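PDB 5DL8: benzoate transport porin BenP from Acinetobacter baumannii AB307-0294, which probably forms a channel across the outer membrane as an OprD-family porin, a beta-barrel associated with benzoate transport and antibiotic uptake. Local coordinates for residues D143-L157 with I169-F183. Numbering follows the deposited sequence.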
# COMPACT_ATOMS: atom_id res chain seq x y z
N ASP A 143 -3.49 -0.82 1.80
CA ASP A 143 -2.72 -0.41 2.96
C ASP A 143 -3.15 -1.16 4.25
O ASP A 143 -4.06 -0.72 5.01
CB ASP A 143 -2.81 1.09 3.20
CG ASP A 143 -1.82 1.55 4.26
OD1 ASP A 143 -1.04 0.68 4.84
OD2 ASP A 143 -1.78 2.75 4.58
N ALA A 144 -2.39 -2.20 4.49
CA ALA A 144 -2.51 -3.02 5.75
C ALA A 144 -1.41 -2.74 6.79
O ALA A 144 -1.15 -3.56 7.63
CB ALA A 144 -2.52 -4.55 5.36
N SER A 145 -0.79 -1.59 6.78
CA SER A 145 0.45 -1.33 7.61
C SER A 145 0.10 -1.01 9.15
O SER A 145 1.00 -1.03 10.13
CB SER A 145 1.24 -0.15 6.96
OG SER A 145 0.48 1.09 7.04
N ARG A 146 -1.17 -0.73 9.39
CA ARG A 146 -1.50 -0.22 10.74
C ARG A 146 -2.61 -1.09 11.40
O ARG A 146 -2.33 -2.25 11.69
CB ARG A 146 -1.85 1.27 10.64
CG ARG A 146 -0.76 2.22 10.13
CD ARG A 146 0.49 2.07 10.90
NE ARG A 146 1.36 3.25 10.78
CZ ARG A 146 2.10 3.60 9.69
NH1 ARG A 146 2.09 2.91 8.52
NH2 ARG A 146 2.81 4.73 9.77
N GLN A 147 -3.83 -0.56 11.55
CA GLN A 147 -4.90 -1.31 12.12
C GLN A 147 -5.93 -1.67 11.06
O GLN A 147 -5.70 -2.66 10.31
CB GLN A 147 -5.47 -0.58 13.35
CG GLN A 147 -6.61 -1.24 14.08
CD GLN A 147 -6.41 -2.73 14.32
OE1 GLN A 147 -6.60 -3.54 13.41
NE2 GLN A 147 -6.10 -3.11 15.57
N LEU A 148 -7.00 -0.92 10.90
CA LEU A 148 -7.98 -1.26 9.78
C LEU A 148 -7.37 -0.89 8.37
O LEU A 148 -6.33 -0.18 8.31
CB LEU A 148 -9.36 -0.69 10.06
CG LEU A 148 -9.97 -1.02 11.45
CD1 LEU A 148 -11.42 -0.54 11.54
CD2 LEU A 148 -9.86 -2.55 11.65
N LEU A 149 -7.96 -1.41 7.30
CA LEU A 149 -7.41 -1.38 5.91
C LEU A 149 -8.17 -0.36 5.02
O LEU A 149 -9.42 -0.16 5.06
CB LEU A 149 -7.62 -2.71 5.28
CG LEU A 149 -6.67 -3.89 5.50
CD1 LEU A 149 -6.07 -3.97 6.85
CD2 LEU A 149 -7.26 -5.24 5.09
N THR A 150 -7.39 0.37 4.25
CA THR A 150 -7.89 1.33 3.23
C THR A 150 -8.67 0.56 2.16
O THR A 150 -8.29 -0.53 1.73
CB THR A 150 -6.69 2.10 2.65
OG1 THR A 150 -5.98 2.63 3.76
CG2 THR A 150 -7.04 3.28 1.63
N SER A 151 -9.82 1.08 1.79
CA SER A 151 -10.52 0.69 0.57
C SER A 151 -11.04 1.94 -0.14
O SER A 151 -10.83 3.08 0.37
CB SER A 151 -11.62 -0.28 0.94
OG SER A 151 -12.66 0.36 1.68
N TYR A 152 -11.75 1.74 -1.28
CA TYR A 152 -12.10 2.80 -2.26
C TYR A 152 -13.56 2.65 -2.74
O TYR A 152 -14.18 1.58 -2.60
CB TYR A 152 -11.11 2.65 -3.47
CG TYR A 152 -9.70 2.86 -3.07
CD1 TYR A 152 -9.20 4.09 -2.87
CD2 TYR A 152 -8.90 1.78 -2.70
CE1 TYR A 152 -7.86 4.29 -2.43
CE2 TYR A 152 -7.61 1.97 -2.28
CZ TYR A 152 -7.10 3.21 -2.13
OH TYR A 152 -5.79 3.31 -1.67
N TRP A 153 -14.15 3.70 -3.26
CA TRP A 153 -15.48 3.53 -3.75
C TRP A 153 -15.52 4.04 -5.18
O TRP A 153 -15.08 5.18 -5.44
CB TRP A 153 -16.43 4.34 -2.90
CG TRP A 153 -17.93 4.18 -3.16
CD1 TRP A 153 -18.79 5.05 -3.89
CD2 TRP A 153 -18.78 3.19 -2.59
NE1 TRP A 153 -20.09 4.60 -3.80
CE2 TRP A 153 -20.10 3.46 -3.03
CE3 TRP A 153 -18.55 2.09 -1.75
CZ2 TRP A 153 -21.18 2.64 -2.65
CZ3 TRP A 153 -19.63 1.29 -1.37
CH2 TRP A 153 -20.92 1.58 -1.83
N GLY A 154 -16.08 3.24 -6.06
CA GLY A 154 -16.18 3.61 -7.51
C GLY A 154 -16.61 2.48 -8.39
O GLY A 154 -17.27 1.56 -7.93
N THR A 155 -16.30 2.60 -9.68
CA THR A 155 -16.57 1.58 -10.67
C THR A 155 -15.32 1.23 -11.37
O THR A 155 -14.57 2.15 -11.75
CB THR A 155 -17.47 2.15 -11.71
OG1 THR A 155 -18.54 2.79 -11.03
CG2 THR A 155 -18.01 1.09 -12.60
N ASN A 156 -15.06 -0.07 -11.56
CA ASN A 156 -14.01 -0.50 -12.48
C ASN A 156 -14.32 -1.69 -13.34
O ASN A 156 -15.29 -2.39 -13.10
CB ASN A 156 -12.66 -0.69 -11.77
CG ASN A 156 -12.59 -1.91 -10.80
OD1 ASN A 156 -13.43 -2.82 -10.73
ND2 ASN A 156 -11.49 -1.96 -10.14
N LEU A 157 -13.51 -1.86 -14.39
CA LEU A 157 -13.67 -2.89 -15.46
C LEU A 157 -12.31 -3.52 -15.67
O LEU A 157 -11.32 -2.79 -15.84
CB LEU A 157 -14.20 -2.31 -16.77
CG LEU A 157 -14.56 -3.28 -17.90
CD1 LEU A 157 -15.62 -4.28 -17.44
CD2 LEU A 157 -15.03 -2.52 -19.14
N ILE A 169 -9.61 -0.41 -16.31
CA ILE A 169 -9.98 1.01 -16.28
C ILE A 169 -10.95 1.26 -15.08
O ILE A 169 -11.67 0.38 -14.66
CB ILE A 169 -10.63 1.55 -17.61
CG1 ILE A 169 -11.99 0.90 -17.87
CG2 ILE A 169 -9.67 1.40 -18.79
CD1 ILE A 169 -12.74 1.48 -19.06
N GLY A 170 -10.99 2.47 -14.57
CA GLY A 170 -11.92 2.76 -13.46
C GLY A 170 -12.10 4.26 -13.21
O GLY A 170 -11.32 5.08 -13.68
N ARG A 171 -13.18 4.59 -12.53
CA ARG A 171 -13.36 5.87 -11.94
C ARG A 171 -13.59 5.67 -10.43
O ARG A 171 -14.56 5.12 -10.03
CB ARG A 171 -14.57 6.53 -12.48
CG ARG A 171 -14.74 7.92 -11.88
CD ARG A 171 -15.76 8.67 -12.70
NE ARG A 171 -16.27 9.80 -11.97
CZ ARG A 171 -15.71 11.00 -11.94
NH1 ARG A 171 -14.56 11.31 -12.61
NH2 ARG A 171 -16.35 11.95 -11.29
N VAL A 172 -12.70 6.23 -9.64
CA VAL A 172 -12.71 6.09 -8.20
C VAL A 172 -13.13 7.46 -7.58
O VAL A 172 -12.38 8.40 -7.64
CB VAL A 172 -11.33 5.65 -7.67
CG1 VAL A 172 -11.44 5.30 -6.16
CG2 VAL A 172 -10.79 4.42 -8.42
N GLU A 173 -14.30 7.52 -7.01
CA GLU A 173 -14.80 8.76 -6.49
C GLU A 173 -14.37 9.07 -5.09
O GLU A 173 -14.30 10.23 -4.74
CB GLU A 173 -16.32 8.82 -6.67
CG GLU A 173 -16.64 9.03 -8.20
CD GLU A 173 -18.11 9.32 -8.64
OE1 GLU A 173 -19.00 9.24 -7.79
OE2 GLU A 173 -18.36 9.62 -9.88
N LYS A 174 -14.16 8.03 -4.26
CA LYS A 174 -13.96 8.18 -2.87
C LYS A 174 -12.95 7.16 -2.34
O LYS A 174 -12.80 6.09 -2.90
CB LYS A 174 -15.28 8.00 -2.11
CG LYS A 174 -16.54 8.80 -2.50
CD LYS A 174 -16.59 10.12 -1.83
CE LYS A 174 -18.00 10.66 -1.63
NZ LYS A 174 -18.75 10.71 -2.89
N VAL A 175 -12.34 7.53 -1.23
CA VAL A 175 -11.37 6.72 -0.51
C VAL A 175 -11.81 6.68 0.96
O VAL A 175 -12.31 7.69 1.52
CB VAL A 175 -9.89 7.25 -0.62
CG1 VAL A 175 -9.78 8.71 -0.18
CG2 VAL A 175 -8.97 6.42 0.28
N SER A 176 -11.65 5.55 1.60
CA SER A 176 -11.81 5.47 3.11
C SER A 176 -10.50 5.12 3.68
O SER A 176 -10.11 3.94 3.65
CB SER A 176 -12.77 4.37 3.51
OG SER A 176 -13.13 4.48 4.90
N PRO A 177 -9.75 6.10 4.10
CA PRO A 177 -8.39 5.80 4.62
C PRO A 177 -8.30 4.79 5.81
O PRO A 177 -9.29 4.57 6.49
CB PRO A 177 -7.85 7.21 5.03
CG PRO A 177 -8.55 8.12 4.13
CD PRO A 177 -9.97 7.55 4.04
N ARG A 178 -7.12 4.19 6.00
CA ARG A 178 -6.91 3.18 7.01
C ARG A 178 -7.39 3.65 8.46
O ARG A 178 -7.92 2.87 9.18
CB ARG A 178 -5.44 2.76 7.03
CG ARG A 178 -4.54 3.79 7.66
CD ARG A 178 -3.10 3.53 7.37
NE ARG A 178 -2.20 4.49 8.06
CZ ARG A 178 -0.91 4.73 7.69
NH1 ARG A 178 -0.40 4.12 6.54
NH2 ARG A 178 -0.13 5.60 8.41
N ASN A 179 -7.31 4.95 8.75
CA ASN A 179 -7.61 5.50 10.05
C ASN A 179 -8.89 6.24 10.06
O ASN A 179 -9.04 7.14 10.93
CB ASN A 179 -6.44 6.42 10.56
CG ASN A 179 -6.21 7.68 9.69
OD1 ASN A 179 -6.23 7.63 8.50
ND2 ASN A 179 -5.90 8.78 10.31
N GLU A 180 -9.84 5.93 9.14
CA GLU A 180 -11.10 6.68 9.11
C GLU A 180 -12.23 5.74 8.85
O GLU A 180 -12.03 4.69 8.29
CB GLU A 180 -11.17 7.80 7.99
CG GLU A 180 -10.05 8.79 7.92
CD GLU A 180 -10.04 9.82 9.05
OE1 GLU A 180 -11.01 9.85 9.89
OE2 GLU A 180 -9.06 10.61 9.13
N GLU A 181 -13.43 6.21 9.15
CA GLU A 181 -14.67 5.43 9.01
C GLU A 181 -15.39 5.60 7.74
O GLU A 181 -16.09 4.73 7.34
CB GLU A 181 -15.75 5.86 10.08
CG GLU A 181 -15.30 5.57 11.53
CD GLU A 181 -16.47 5.50 12.55
OE1 GLU A 181 -17.28 6.37 12.62
OE2 GLU A 181 -16.56 4.55 13.30
N ASP A 182 -15.34 6.78 7.17
CA ASP A 182 -16.21 7.15 6.07
C ASP A 182 -15.40 7.19 4.76
O ASP A 182 -14.20 7.23 4.78
CB ASP A 182 -16.82 8.53 6.36
CG ASP A 182 -17.97 8.44 7.36
OD1 ASP A 182 -18.30 7.29 7.79
OD2 ASP A 182 -18.56 9.51 7.72
N PHE A 183 -16.12 7.19 3.67
CA PHE A 183 -15.62 7.32 2.30
C PHE A 183 -15.68 8.80 2.06
O PHE A 183 -16.72 9.40 2.25
CB PHE A 183 -16.47 6.54 1.27
CG PHE A 183 -16.15 5.09 1.28
CD1 PHE A 183 -15.04 4.60 0.58
CD2 PHE A 183 -16.90 4.21 2.11
CE1 PHE A 183 -14.72 3.25 0.61
CE2 PHE A 183 -16.55 2.87 2.22
CZ PHE A 183 -15.46 2.37 1.44
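The guanidinium of Arg178 slants over that of Arg146: its NH2 sits over the centre of the Arg146 group, 3.3 Å from CZ, the planes 33° apart, while Arg146 CG covers a face of Arg178 near its rim. From CG to NE the Arg178 chain is extended (chi3 -176°), which carries its NH1 to Asp143 OD2, a salt bridge of 2.8 Å on the syn lone pair and close to the guanidinium plane. Asp143 OD1 closes an Asx turn with Ser145 N and also accepts from Ser145 OG, which in turn takes a bond from Arg146 NH1. Thr97 O receives Arg178 NE. Gln147 and Leu148 touch strands 72-87 and 107-123, consistent with the inward-folded loops that narrow OprD-family pores.

Beyond this loop the segments pair as antiparallel barrel strands. At a classic beta bulge Trp153 O accepts from both Glu173 N (2.9 Å) and Lys174 N (3.2 Å), and the register slips by one before Gly154 pairs with Val172. Tyr152 CE1 packs 3.6 Å from Val175 CG2, while on the other face Trp153 turns an edge to the Phe183 ring, the centroids 5.6 Å apart. Asp143 probably offsets part of the arginines' positive charge, letting the two guanidinium groups lie this close.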